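Local coordinates for sensor protein (Bacteroides thetaiotaomicron, PDB 2X7X), which binds beta-D-fructose through this periplasmic domain and probably passes the signal on as the sensor histidine kinase of a hybrid two-component system, at residues L65-A70 against I91-K96; P75-V80 against R95-D100; I9-C14 against V39-A44; D46-Q51 against S69-A74. All blocks are in the same frame, centred on the assembly; numbering follows the deposited sequence.

Interaction 1: L65-A70 against I91-K96; sequences LLIISA and ILVDRK. With FRU (beta-D-fructofuranose), chain E.
Ile91 packs on Leu65 and Ile67 where strands 65-68 and 90-93, the two strands of one beta-alpha-beta unit, run parallel in the sheet of a periplasmic binding protein lobe. Its N-H goes to Leu66 O at 2.7 Å and its O accepts from Ile68 N at 2.9 Å. With CG1 anti to the carbonyl carbon (chi1 -64°), Ile91 CD1 comes within 3.8 Å of Leu65 CD2, while CB lies alongside Ile67; helix 249-260 covers this face. On the other face Ile68 CG2 and Leu92 CD2 meet at 3.7 Å, their side chains pointing the same way. Past the strands the backbones are joined by water: one molecule links Ile68 O, Ala70 N and Arg95 O, another Ala70 O and Lys96 O. Arg95 CB passes Ala70 O at 3.3 Å, and the extended chain beyond it carries the guanidinium to the fructose. A leucine in its place would probably leave O5 and O6 of the sugar without the N-H donors of the guanidinium. Asp94 accepts from the same O6 through OD1, which also bonds Tyr245; its OD2, in a salt bridge with Arg20, is met by Ser69 OG at 3.2 Å, on the anti side and 35° out of the carboxylate plane.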
loop_
_atom_site.group_PDB
_atom_site.type_symbol
_atom_site.label_atom_id
_atom_site.label_comp_id
_atom_site.label_asym_id
_atom_site.label_seq_id
_atom_site.Cartn_x
_atom_site.Cartn_y
_atom_site.Cartn_z
ATOM N N LEU A 65 -10.106 14.031 -28.807
ATOM C CA LEU A 65 -9.136 12.960 -28.568
ATOM C C LEU A 65 -9.838 11.652 -28.241
ATOM O O LEU A 65 -10.905 11.636 -27.617
ATOM C CB LEU A 65 -8.158 13.337 -27.444
ATOM C CG LEU A 65 -6.884 12.490 -27.262
ATOM C CD1 LEU A 65 -5.709 13.347 -26.799
ATOM C CD2 LEU A 65 -7.089 11.317 -26.315
ATOM N N LEU A 66 -9.221 10.556 -28.663
ATOM C CA LEU A 66 -9.787 9.227 -28.470
ATOM C C LEU A 66 -8.870 8.317 -27.654
ATOM O O LEU A 66 -7.706 8.118 -27.998
ATOM C CB LEU A 66 -10.114 8.590 -29.822
ATOM C CG LEU A 66 -10.899 7.281 -29.762
ATOM C CD1 LEU A 66 -11.972 7.241 -30.834
ATOM C CD2 LEU A 66 -9.967 6.079 -29.871
ATOM N N ILE A 67 -9.416 7.780 -26.567
ATOM C CA ILE A 67 -8.744 6.763 -25.762
ATOM C C ILE A 67 -9.435 5.426 -25.997
ATOM O O ILE A 67 -10.628 5.275 -25.724
ATOM C CB ILE A 67 -8.747 7.113 -24.247
ATOM C CG1 ILE A 67 -7.917 8.363 -23.968
ATOM C CG2 ILE A 67 -8.166 5.971 -23.422
ATOM C CD1 ILE A 67 -8.277 9.030 -22.660
ATOM N N ILE A 68 -8.682 4.460 -26.511
ATOM C CA ILE A 68 -9.237 3.133 -26.782
ATOM C C ILE A 68 -8.386 1.985 -26.235
ATOM O O ILE A 68 -7.151 2.025 -26.260
ATOM C CB ILE A 68 -9.517 2.905 -28.312
ATOM C CG1 ILE A 68 -10.194 1.552 -28.542
ATOM C CG2 ILE A 68 -8.241 2.991 -29.120
ATOM C CD1 ILE A 68 -10.571 1.267 -29.962
ATOM N N SER A 69 -9.079 0.959 -25.756
ATOM C CA SER A 69 -8.482 -0.327 -25.437
ATOM C C SER A 69 -9.030 -1.388 -26.401
ATOM O O SER A 69 -10.162 -1.852 -26.244
ATOM C CB SER A 69 -8.766 -0.689 -23.978
ATOM O OG SER A 69 -8.645 -2.090 -23.781
ATOM N N ALA A 70 -8.215 -1.776 -27.385
ATOM C CA ALA A 70 -8.657 -2.618 -28.516
ATOM C C ALA A 70 -9.012 -4.073 -28.170
ATOM O O ALA A 70 -8.129 -4.886 -27.896
ATOM C CB ALA A 70 -7.614 -2.572 -29.632
ATOM N N ILE A 91 -5.128 7.507 -28.332
ATOM C CA ILE A 91 -4.306 6.879 -27.294
ATOM C C ILE A 91 -4.734 5.431 -27.087
ATOM O O ILE A 91 -5.910 5.143 -26.767
ATOM C CB ILE A 91 -4.342 7.612 -25.939
ATOM C CG1 ILE A 91 -3.748 9.018 -26.059
ATOM C CG2 ILE A 91 -3.559 6.816 -24.905
ATOM C CD1 ILE A 91 -3.883 9.863 -24.802
ATOM N N LEU A 92 -3.767 4.535 -27.281
ATOM C CA LEU A 92 -3.966 3.134 -26.985
ATOM C C LEU A 92 -3.610 2.872 -25.534
ATOM O O LEU A 92 -2.506 3.208 -25.081
ATOM C CB LEU A 92 -3.119 2.251 -27.907
ATOM C CG LEU A 92 -3.313 2.366 -29.424
ATOM C CD1 LEU A 92 -2.353 1.435 -30.093
ATOM C CD2 LEU A 92 -4.737 2.061 -29.868
ATOM N N VAL A 93 -4.559 2.281 -24.809
ATOM C CA VAL A 93 -4.322 1.834 -23.441
ATOM C C VAL A 93 -4.407 0.316 -23.327
ATOM O O VAL A 93 -5.328 -0.302 -23.889
ATOM C CB VAL A 93 -5.331 2.451 -22.435
ATOM C CG1 VAL A 93 -4.928 2.086 -21.023
ATOM C CG2 VAL A 93 -5.342 3.941 -22.551
ATOM N N ASP A 94 -3.457 -0.269 -22.590
ATOM C CA ASP A 94 -3.557 -1.665 -22.127
ATOM C C ASP A 94 -3.507 -2.689 -23.278
ATOM O O ASP A 94 -2.539 -3.432 -23.392
ATOM C CB ASP A 94 -4.773 -1.826 -21.168
ATOM C CG ASP A 94 -5.447 -3.181 -21.260
ATOM O OD1 ASP A 94 -4.778 -4.219 -21.082
ATOM O OD2 ASP A 94 -6.673 -3.220 -21.484
ATOM N N ARG A 95 -4.525 -2.728 -24.128
ATOM C CA ARG A 95 -4.484 -3.591 -25.302
ATOM C C ARG A 95 -3.980 -2.820 -26.512
ATOM O O ARG A 95 -4.112 -1.602 -26.562
ATOM C CB ARG A 95 -5.850 -4.180 -25.579
ATOM C CG ARG A 95 -6.426 -4.819 -24.370
ATOM C CD ARG A 95 -7.518 -5.792 -24.702
ATOM N NE ARG A 95 -8.077 -6.314 -23.460
ATOM C CZ ARG A 95 -9.182 -7.038 -23.376
ATOM N NH1 ARG A 95 -9.891 -7.354 -24.461
ATOM N NH2 ARG A 95 -9.582 -7.435 -22.189
ATOM N N LYS A 96 -3.384 -3.533 -27.464
ATOM C CA LYS A 96 -2.732 -2.918 -28.630
ATOM C C LYS A 96 -3.446 -3.282 -29.942
ATOM O O LYS A 96 -4.325 -4.149 -29.973
ATOM C CB LYS A 96 -1.281 -3.410 -28.767
ATOM C CG LYS A 96 -0.270 -3.019 -27.700
ATOM C CD LYS A 96 0.907 -3.989 -27.834
ATOM C CE LYS A 96 2.032 -3.726 -26.871
ATOM N NZ LYS A 96 3.001 -4.876 -26.851
HETATM C C1 FRU E . -10.168 -5.923 -17.584
HETATM C C2 FRU E . -9.336 -7.131 -17.975
HETATM C C3 FRU E . -8.323 -7.505 -16.896
HETATM C C4 FRU E . -7.116 -7.912 -17.720
HETATM C C5 FRU E . -7.172 -6.887 -18.844
HETATM C C6 FRU E . -6.453 -7.290 -20.130
HETATM O O1 FRU E . -11.311 -5.834 -18.431
HETATM O O2 FRU E . -10.223 -8.211 -18.286
HETATM O O3 FRU E . -8.798 -8.530 -16.011
HETATM O O4 FRU E . -5.894 -7.872 -16.974
HETATM O O5 FRU E . -8.571 -6.796 -19.126
HETATM O O6 FRU E . -6.476 -6.187 -21.059
HETATM O O HOH W 1 -5.989 -0.172 -27.653
HETATM O O HOH W 2 -5.750 -6.255 -28.431
#

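Interaction 2: P75-V80 against R95-D100; sequences PMTPIV and RKILSD. With FRU (beta-D-fructofuranose), chain E.
Thr77 ties a helix to a loop through one hydroxyl: OG1 takes the N-H of Leu98 at 3.0 Å (154° at the hydrogen) while also bonding Ala73 O, one turn back in its own helix. This is the packing of helix 73-85, the crossover of a beta-alpha-beta unit, against the irregular chain that follows the unit's second strand, 90-93. The helix is kinked here, because the proline nitrogen of Pro78 has no bond to the preceding turn. With OG1 anti to the carbonyl carbon (chi1 -65°), Thr77 presents its oxygen to the loop, and Ile97 CB lies 3.5 Å from that OG1. The threonine methyl, CG2, turns instead to Ser99, whose hydroxyl bonds Glu81 of the same helix. One turn on from Thr77, Val80 meets the far end of Ile97. The isoleucine holds CG1 between its backbone N and carbonyl carbon (chi1 57°), which carries CD1 to Val80 on the helix, while CG2 packs on Ala70 and CG1 on Leu92. Ile97 thus fills the angle between helix and strands, two residues beyond the fructose-binding Arg95. Val80 and Ile97 pass at a slant, with Val80 CG1 3.8 Å from Ile97 CD1.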
loop_
_atom_site.group_PDB
_atom_site.type_symbol
_atom_site.label_atom_id
_atom_site.label_comp_id
_atom_site.label_asym_id
_atom_site.label_seq_id
_atom_site.Cartn_x
_atom_site.Cartn_y
_atom_site.Cartn_z
ATOM N N PRO A 75 -9.136 -7.280 -35.647
ATOM C CA PRO A 75 -10.376 -6.664 -36.108
ATOM C C PRO A 75 -10.451 -5.175 -35.831
ATOM O O PRO A 75 -11.096 -4.455 -36.584
ATOM C CB PRO A 75 -11.452 -7.396 -35.309
ATOM C CG PRO A 75 -10.819 -8.697 -34.932
ATOM C CD PRO A 75 -9.402 -8.329 -34.644
ATOM N N MET A 76 -9.790 -4.705 -34.786
ATOM C CA MET A 76 -9.894 -3.295 -34.446
ATOM C C MET A 76 -8.875 -2.403 -35.159
ATOM O O MET A 76 -9.014 -1.174 -35.161
ATOM C CB MET A 76 -9.806 -3.100 -32.932
ATOM C CG MET A 76 -10.868 -2.143 -32.386
ATOM S SD MET A 76 -12.568 -2.675 -32.778
ATOM C CE MET A 76 -12.523 -4.370 -32.235
ATOM N N THR A 77 -7.859 -3.014 -35.761
ATOM C CA THR A 77 -6.806 -2.250 -36.438
ATOM C C THR A 77 -7.369 -1.301 -37.510
ATOM O O THR A 77 -7.144 -0.098 -37.426
ATOM C CB THR A 77 -5.672 -3.165 -36.991
ATOM O OG1 THR A 77 -5.002 -3.800 -35.897
ATOM C CG2 THR A 77 -4.648 -2.354 -37.795
ATOM N N PRO A 78 -8.128 -1.823 -38.496
ATOM C CA PRO A 78 -8.680 -0.888 -39.493
ATOM C C PRO A 78 -9.441 0.282 -38.851
ATOM O O PRO A 78 -9.258 1.446 -39.249
ATOM C CB PRO A 78 -9.621 -1.765 -40.335
ATOM C CG PRO A 78 -9.759 -3.073 -39.585
ATOM C CD PRO A 78 -8.525 -3.219 -38.765
ATOM N N ILE A 79 -10.245 -0.026 -37.836
ATOM C CA ILE A 79 -11.063 0.978 -37.169
ATOM C C ILE A 79 -10.256 2.068 -36.450
ATOM O O ILE A 79 -10.646 3.230 -36.448
ATOM C CB ILE A 79 -12.121 0.322 -36.261
ATOM C CG1 ILE A 79 -13.349 -0.049 -37.086
ATOM C CG2 ILE A 79 -12.567 1.270 -35.149
ATOM C CD1 ILE A 79 -13.225 -1.313 -37.902
ATOM N N VAL A 80 -9.130 1.712 -35.848
ATOM C CA VAL A 80 -8.293 2.739 -35.224
ATOM C C VAL A 80 -7.549 3.561 -36.291
ATOM O O VAL A 80 -7.365 4.777 -36.132
ATOM C CB VAL A 80 -7.338 2.150 -34.137
ATOM C CG1 VAL A 80 -6.298 3.160 -33.696
ATOM C CG2 VAL A 80 -8.130 1.705 -32.937
ATOM N N ARG A 95 -4.525 -2.728 -24.128
ATOM C CA ARG A 95 -4.484 -3.591 -25.302
ATOM C C ARG A 95 -3.980 -2.820 -26.512
ATOM O O ARG A 95 -4.112 -1.602 -26.562
ATOM C CB ARG A 95 -5.850 -4.180 -25.579
ATOM C CG ARG A 95 -6.426 -4.819 -24.370
ATOM C CD ARG A 95 -7.518 -5.792 -24.702
ATOM N NE ARG A 95 -8.077 -6.314 -23.460
ATOM C CZ ARG A 95 -9.182 -7.038 -23.376
ATOM N NH1 ARG A 95 -9.891 -7.354 -24.461
ATOM N NH2 ARG A 95 -9.582 -7.435 -22.189
ATOM N N LYS A 96 -3.384 -3.533 -27.464
ATOM C CA LYS A 96 -2.732 -2.918 -28.630
ATOM C C LYS A 96 -3.446 -3.282 -29.942
ATOM O O LYS A 96 -4.325 -4.149 -29.973
ATOM C CB LYS A 96 -1.281 -3.410 -28.767
ATOM C CG LYS A 96 -0.270 -3.019 -27.700
ATOM C CD LYS A 96 0.907 -3.989 -27.834
ATOM C CE LYS A 96 2.032 -3.726 -26.871
ATOM N NZ LYS A 96 3.001 -4.876 -26.851
ATOM N N ILE A 97 -3.026 -2.629 -31.025
ATOM C CA ILE A 97 -3.422 -3.006 -32.380
ATOM C C ILE A 97 -2.191 -3.500 -33.135
ATOM O O ILE A 97 -1.123 -3.685 -32.539
ATOM C CB ILE A 97 -4.120 -1.852 -33.139
ATOM C CG1 ILE A 97 -3.228 -0.612 -33.201
ATOM C CG2 ILE A 97 -5.466 -1.531 -32.502
ATOM C CD1 ILE A 97 -3.711 0.453 -34.164
ATOM N N LEU A 98 -2.331 -3.708 -34.442
ATOM C CA LEU A 98 -1.269 -4.322 -35.230
ATOM C C LEU A 98 -0.559 -3.377 -36.199
ATOM O O LEU A 98 0.070 -3.821 -37.154
ATOM C CB LEU A 98 -1.803 -5.561 -35.958
ATOM C CG LEU A 98 -2.372 -6.651 -35.042
ATOM C CD1 LEU A 98 -2.860 -7.832 -35.852
ATOM C CD2 LEU A 98 -1.351 -7.085 -33.966
ATOM N N SER A 99 -0.647 -2.079 -35.944
ATOM C CA SER A 99 0.086 -1.098 -36.729
ATOM C C SER A 99 0.461 0.070 -35.845
ATOM O O SER A 99 0.143 0.080 -34.656
ATOM C CB SER A 99 -0.739 -0.612 -37.912
ATOM O OG SER A 99 -1.849 0.127 -37.457
ATOM N N ASP A 100 1.124 1.060 -36.434
ATOM C CA ASP A 100 1.725 2.163 -35.683
ATOM C C ASP A 100 0.943 3.443 -35.921
ATOM O O ASP A 100 1.434 4.548 -35.689
ATOM C CB ASP A 100 3.184 2.345 -36.112
ATOM C CG ASP A 100 3.330 2.721 -37.591
ATOM O OD1 ASP A 100 2.428 2.433 -38.415
ATOM O OD2 ASP A 100 4.371 3.306 -37.928
HETATM C C1 FRU E . -10.168 -5.923 -17.584
HETATM C C2 FRU E . -9.336 -7.131 -17.975
HETATM C C3 FRU E . -8.323 -7.505 -16.896
HETATM C C4 FRU E . -7.116 -7.912 -17.720
HETATM C C5 FRU E . -7.172 -6.887 -18.844
HETATM C C6 FRU E . -6.453 -7.290 -20.130
HETATM O O1 FRU E . -11.311 -5.834 -18.431
HETATM O O2 FRU E . -10.223 -8.211 -18.286
HETATM O O3 FRU E . -8.798 -8.530 -16.011
HETATM O O4 FRU E . -5.894 -7.872 -16.974
HETATM O O5 FRU E . -8.571 -6.796 -19.126
HETATM O O6 FRU E . -6.476 -6.187 -21.059
#

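Interaction 3: I9-C14 against V39-A44; sequences IGVAQC and VEIRSA
Ile41 lies beside Val11, both side chains pointing the same way from neighbouring parallel strands, 8-13 and 38-43. The pair belongs to a right-handed beta-alpha-beta crossover, the opening unit of the periplasmic binding protein lobe, and helix 18-31 packs on this face. From Ile41 CB, 4.3 Å from Val11 CB, the side chain forks. CG2, anti to the backbone N, heads for the carbonyl of Val11 and lies 4.1 Å from Val11 O. CG1, anti to the carbonyl carbon (chi1 -58°), makes the closer contact, 3.8 Å to Val11 CB. CD1 at the tip runs on past Val11 and instead comes within 4.2 Å of CG1 of Val39 in its own strand; Val39 in turn meets Val11 CG2. An alanine in place of Ile41 would probably strip one flank of Val11 of its cover and open a gap between the sheet and helix 18-31, near Asn24. Five backbone hydrogen bonds join the strands, from Glu40 N to Ile9 O at 3.0 Å through to Ala44 N to Gln13 O at 2.8 Å. The last is the most bent, with 139° at the hydrogen, where both strands give way to loops. The other face carries Gly10 and Ala12 beside Glu40 and Arg42; Arg42 forms a salt bridge with Asp54 and a cation-pi contact with Tyr57. Back on the Val11 face, Gln13 ends on Asn24 and makes a weak bond to the fructose-binding Arg20. That face is therefore aliphatic along Ile9, Val11, Val39 and Ile41 and turns polar at its loop end with Gln13 and Ser43, while Glu40 and Arg42 reach helix 48-60 on the other.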
loop_
_atom_site.group_PDB
_atom_site.type_symbol
_atom_site.label_atom_id
_atom_site.label_comp_id
_atom_site.label_asym_id
_atom_site.label_seq_id
_atom_site.Cartn_x
_atom_site.Cartn_y
_atom_site.Cartn_z
ATOM N N ILE A 9 -13.297 14.405 -24.750
ATOM C CA ILE A 9 -12.557 13.143 -24.920
ATOM C C ILE A 9 -13.489 11.925 -24.954
ATOM O O ILE A 9 -14.457 11.848 -24.197
ATOM C CB ILE A 9 -11.473 12.969 -23.824
ATOM C CG1 ILE A 9 -10.320 13.950 -24.058
ATOM C CG2 ILE A 9 -10.921 11.548 -23.821
ATOM C CD1 ILE A 9 -9.327 14.048 -22.910
ATOM N N GLY A 10 -13.195 10.990 -25.848
ATOM C CA GLY A 10 -13.961 9.756 -25.955
ATOM C C GLY A 10 -13.143 8.550 -25.523
ATOM O O GLY A 10 -11.998 8.387 -25.949
ATOM N N VAL A 11 -13.730 7.712 -24.668
ATOM C CA VAL A 11 -13.074 6.490 -24.202
ATOM C C VAL A 11 -13.830 5.274 -24.712
ATOM O O VAL A 11 -14.959 4.994 -24.294
ATOM C CB VAL A 11 -12.920 6.440 -22.663
ATOM C CG1 VAL A 11 -12.280 5.121 -22.211
ATOM C CG2 VAL A 11 -12.076 7.616 -22.162
ATOM N N ALA A 12 -13.202 4.568 -25.644
ATOM C CA ALA A 12 -13.766 3.338 -26.169
ATOM C C ALA A 12 -13.139 2.181 -25.404
ATOM O O ALA A 12 -11.933 1.908 -25.522
ATOM C CB ALA A 12 -13.508 3.221 -27.661
ATOM N N GLN A 13 -13.965 1.515 -24.609
ATOM C CA GLN A 13 -13.490 0.519 -23.662
ATOM C C GLN A 13 -13.993 -0.848 -24.099
ATOM O O GLN A 13 -15.173 -1.001 -24.403
ATOM C CB GLN A 13 -14.014 0.888 -22.272
ATOM C CG GLN A 13 -13.295 0.284 -21.105
ATOM C CD GLN A 13 -11.944 0.902 -20.841
ATOM O OE1 GLN A 13 -10.943 0.480 -21.417
ATOM N NE2 GLN A 13 -11.895 1.873 -19.933
ATOM N N CYS A 14 -13.097 -1.833 -24.131
ATOM C CA CYS A 14 -13.421 -3.158 -24.668
ATOM C C CYS A 14 -14.429 -3.940 -23.827
ATOM O O CYS A 14 -15.139 -4.816 -24.330
ATOM C CB CYS A 14 -12.145 -3.983 -24.876
ATOM S SG CYS A 14 -11.095 -4.183 -23.400
ATOM N N VAL A 39 -15.344 14.245 -20.427
ATOM C CA VAL A 39 -14.996 12.862 -20.747
ATOM C C VAL A 39 -16.250 12.008 -20.857
ATOM O O VAL A 39 -17.076 11.956 -19.941
ATOM C CB VAL A 39 -14.031 12.237 -19.711
ATOM C CG1 VAL A 39 -13.685 10.816 -20.109
ATOM C CG2 VAL A 39 -12.763 13.068 -19.573
ATOM N N GLU A 40 -16.375 11.343 -21.996
ATOM C CA GLU A 40 -17.466 10.433 -22.259
ATOM C C GLU A 40 -16.889 9.022 -22.394
ATOM O O GLU A 40 -15.825 8.841 -22.992
ATOM C CB GLU A 40 -18.136 10.860 -23.553
ATOM C CG GLU A 40 -19.422 10.151 -23.887
ATOM C CD GLU A 40 -20.052 10.704 -25.146
ATOM O OE1 GLU A 40 -19.558 11.745 -25.665
ATOM O OE2 GLU A 40 -21.038 10.092 -25.614
ATOM N N ILE A 41 -17.581 8.030 -21.831
ATOM C CA ILE A 41 -17.053 6.659 -21.755
ATOM C C ILE A 41 -18.107 5.635 -22.132
ATOM O O ILE A 41 -19.225 5.688 -21.623
ATOM C CB ILE A 41 -16.509 6.322 -20.337
ATOM C CG1 ILE A 41 -15.414 7.307 -19.923
ATOM C CG2 ILE A 41 -15.976 4.898 -20.293
ATOM C CD1 ILE A 41 -14.950 7.149 -18.501
ATOM N N ARG A 42 -17.734 4.701 -23.009
ATOM C CA ARG A 42 -18.629 3.623 -23.470
ATOM C C ARG A 42 -17.949 2.254 -23.392
ATOM O O ARG A 42 -16.750 2.129 -23.664
ATOM C CB ARG A 42 -19.074 3.872 -24.917
ATOM C CG ARG A 42 -19.795 5.202 -25.140
ATOM C CD ARG A 42 -19.901 5.570 -26.621
ATOM N NE ARG A 42 -20.808 4.697 -27.373
ATOM C CZ ARG A 42 -22.133 4.833 -27.413
ATOM N NH1 ARG A 42 -22.732 5.815 -26.737
ATOM N NH2 ARG A 42 -22.861 3.983 -28.131
ATOM N N SER A 43 -18.714 1.232 -23.028
ATOM C CA SER A 43 -18.203 -0.129 -22.983
ATOM C C SER A 43 -18.675 -0.895 -24.210
ATOM O O SER A 43 -19.797 -0.718 -24.667
ATOM C CB SER A 43 -18.645 -0.846 -21.695
ATOM O OG SER A 43 -18.449 -2.257 -21.788
ATOM N N ALA A 44 -17.809 -1.754 -24.728
ATOM C CA ALA A 44 -18.125 -2.574 -25.884
ATOM C C ALA A 44 -18.704 -3.926 -25.492
ATOM O O ALA A 44 -19.093 -4.705 -26.359
ATOM C CB ALA A 44 -16.887 -2.763 -26.729
#

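Interaction 4: D46-Q51 against S69-A74; sequences DDNSKQ and SANEAA
Asn48 crosses Asn71 at about a right angle, the two amide planes 67° apart, and the flat end of Asn71 presents its N-H to Asn48 from above. Asn71 ND2 gives to Asn48 OD1 at 2.8 Å in a nearly straight bond that lies in the plane of its own amide but comes 55° out of that of Asn48. The other half of the Asn48 amide is used too: ND2 donates to Glu72 OE1 at 3.1 Å, meeting the carboxylate from above its plane. Asn71 reaches this spot because its CG is anti to the backbone N (chi1 -175°), which also brings OD1 to 3.5 Å from Asp46 CA. One helical turn on, Gln51 extends its chain and grips the backbone of the opposing loop with both ends of its amide. OE1 accepts from Asn71 N at 2.9 Å, in its carbonyl plane and on a lone pair, while NE2 gives to Ser69 O at 2.8 Å. The buried amide of Gln51 is thus satisfied at both ends, and its flip is fixed by having one donor and one acceptor to serve. Asp47 caps the same helix at its N-terminus, OD2 taking Lys50 N. The contact joins the start of helix 48-60 to the loop between strand 65-68 and helix 73-85, where Asn71 O also receives Arg95 NH1 and Met76 packs on Asn48 and Gln51.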
loop_
_atom_site.group_PDB
_atom_site.type_symbol
_atom_site.label_atom_id
_atom_site.label_comp_id
_atom_site.label_asym_id
_atom_site.label_seq_id
_atom_site.Cartn_x
_atom_site.Cartn_y
_atom_site.Cartn_z
ATOM N N ASP A 46 -17.227 -6.591 -24.707
ATOM C CA ASP A 46 -16.399 -7.684 -25.252
ATOM C C ASP A 46 -16.707 -8.080 -26.699
ATOM O O ASP A 46 -16.403 -9.201 -27.126
ATOM C CB ASP A 46 -16.428 -8.904 -24.317
ATOM C CG ASP A 46 -16.151 -8.527 -22.863
ATOM O OD1 ASP A 46 -15.020 -8.076 -22.564
ATOM O OD2 ASP A 46 -17.069 -8.658 -22.019
ATOM N N ASP A 47 -17.270 -7.126 -27.445
ATOM C CA ASP A 47 -17.758 -7.329 -28.817
ATOM C C ASP A 47 -17.137 -6.318 -29.802
ATOM O O ASP A 47 -17.260 -5.099 -29.630
ATOM C CB ASP A 47 -19.300 -7.249 -28.844
ATOM C CG ASP A 47 -19.890 -7.581 -30.214
ATOM O OD1 ASP A 47 -20.122 -8.782 -30.499
ATOM O OD2 ASP A 47 -20.125 -6.636 -31.009
ATOM N N ASN A 48 -16.491 -6.847 -30.838
ATOM C CA ASN A 48 -15.775 -6.043 -31.836
ATOM C C ASN A 48 -16.646 -5.059 -32.614
ATOM O O ASN A 48 -16.206 -3.940 -32.932
ATOM C CB ASN A 48 -15.016 -6.950 -32.809
ATOM C CG ASN A 48 -13.860 -7.697 -32.145
ATOM O OD1 ASN A 48 -13.164 -7.161 -31.281
ATOM N ND2 ASN A 48 -13.652 -8.942 -32.554
ATOM N N SER A 49 -17.877 -5.475 -32.913
ATOM C CA SER A 49 -18.852 -4.604 -33.572
ATOM C C SER A 49 -19.209 -3.405 -32.715
ATOM O O SER A 49 -19.129 -2.269 -33.182
ATOM C CB SER A 49 -20.102 -5.378 -33.970
ATOM O OG SER A 49 -19.759 -6.361 -34.928
ATOM N N LYS A 50 -19.584 -3.650 -31.466
ATOM C CA LYS A 50 -19.976 -2.567 -30.580
ATOM C C LYS A 50 -18.819 -1.578 -30.466
ATOM O O LYS A 50 -19.032 -0.363 -30.512
ATOM C CB LYS A 50 -20.387 -3.100 -29.199
ATOM C CG LYS A 50 -21.680 -2.524 -28.611
ATOM C CD LYS A 50 -21.514 -1.110 -28.060
ATOM N N GLN A 51 -17.594 -2.094 -30.342
ATOM C CA GLN A 51 -16.433 -1.214 -30.245
ATOM C C GLN A 51 -16.195 -0.351 -31.517
ATOM O O GLN A 51 -15.811 0.818 -31.414
ATOM C CB GLN A 51 -15.172 -1.961 -29.794
ATOM C CG GLN A 51 -14.114 -1.005 -29.236
ATOM C CD GLN A 51 -12.939 -1.699 -28.593
ATOM O OE1 GLN A 51 -12.345 -2.609 -29.161
ATOM N NE2 GLN A 51 -12.580 -1.252 -27.411
ATOM N N SER A 69 -9.079 0.959 -25.756
ATOM C CA SER A 69 -8.482 -0.327 -25.437
ATOM C C SER A 69 -9.030 -1.388 -26.401
ATOM O O SER A 69 -10.162 -1.852 -26.244
ATOM C CB SER A 69 -8.766 -0.689 -23.978
ATOM O OG SER A 69 -8.645 -2.090 -23.781
ATOM N N ALA A 70 -8.215 -1.776 -27.385
ATOM C CA ALA A 70 -8.657 -2.618 -28.516
ATOM C C ALA A 70 -9.012 -4.073 -28.170
ATOM O O ALA A 70 -8.129 -4.886 -27.896
ATOM C CB ALA A 70 -7.614 -2.572 -29.632
ATOM N N ASN A 71 -10.306 -4.394 -28.230
ATOM C CA ASN A 71 -10.851 -5.699 -27.806
ATOM C C ASN A 71 -10.079 -6.909 -28.308
ATOM O O ASN A 71 -9.740 -7.802 -27.536
ATOM C CB ASN A 71 -12.319 -5.831 -28.206
ATOM C CG ASN A 71 -12.956 -7.103 -27.682
ATOM O OD1 ASN A 71 -13.094 -7.283 -26.481
ATOM N ND2 ASN A 71 -13.363 -7.980 -28.582
ATOM N N GLU A 72 -9.844 -6.941 -29.612
ATOM C CA GLU A 72 -8.943 -7.892 -30.223
ATOM C C GLU A 72 -8.096 -7.066 -31.161
ATOM O O GLU A 72 -8.557 -6.039 -31.642
ATOM C CB GLU A 72 -9.707 -8.971 -30.982
ATOM C CG GLU A 72 -10.717 -9.701 -30.122
ATOM C CD GLU A 72 -11.171 -11.016 -30.708
ATOM O OE1 GLU A 72 -12.390 -11.183 -30.914
ATOM O OE2 GLU A 72 -10.314 -11.891 -30.957
ATOM N N ALA A 73 -6.867 -7.505 -31.413
ATOM C CA ALA A 73 -5.889 -6.706 -32.159
ATOM C C ALA A 73 -6.220 -6.528 -33.637
ATOM O O ALA A 73 -6.292 -5.400 -34.133
ATOM C CB ALA A 73 -4.490 -7.293 -32.000
ATOM N N ALA A 74 -6.418 -7.646 -34.326
ATOM C CA ALA A 74 -6.675 -7.650 -35.760
ATOM C C ALA A 74 -7.952 -6.894 -36.189
ATOM O O ALA A 74 -7.863 -5.960 -36.995
ATOM C CB ALA A 74 -6.678 -9.099 -36.302
#

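All four contacts belong to one lobe, their centres 9 to 16 Å apart. Along the chain interaction 3 closes first; the first segment of interaction 1 then overlaps the second of interaction 4 at Ser69 and Ala70, and interaction 2 ends on the loop where interaction 1 does. Interactions 3 and 1 are two strand pairs of one parallel sheet, ordered 38-43, 8-13, 65-68, 90-93, joined through the 8-13/65-68 pair between them. Interactions 4 and 2 fasten helices 48-60 and 73-85 to loops at the strands' C-terminal ends. The loop after 90-93 carries Asp94 and Arg95 to the fructose; that after 65-68 adds Ser69 OG on Asp94 and Asn71 O on Arg95, framing this lobe's side of the site.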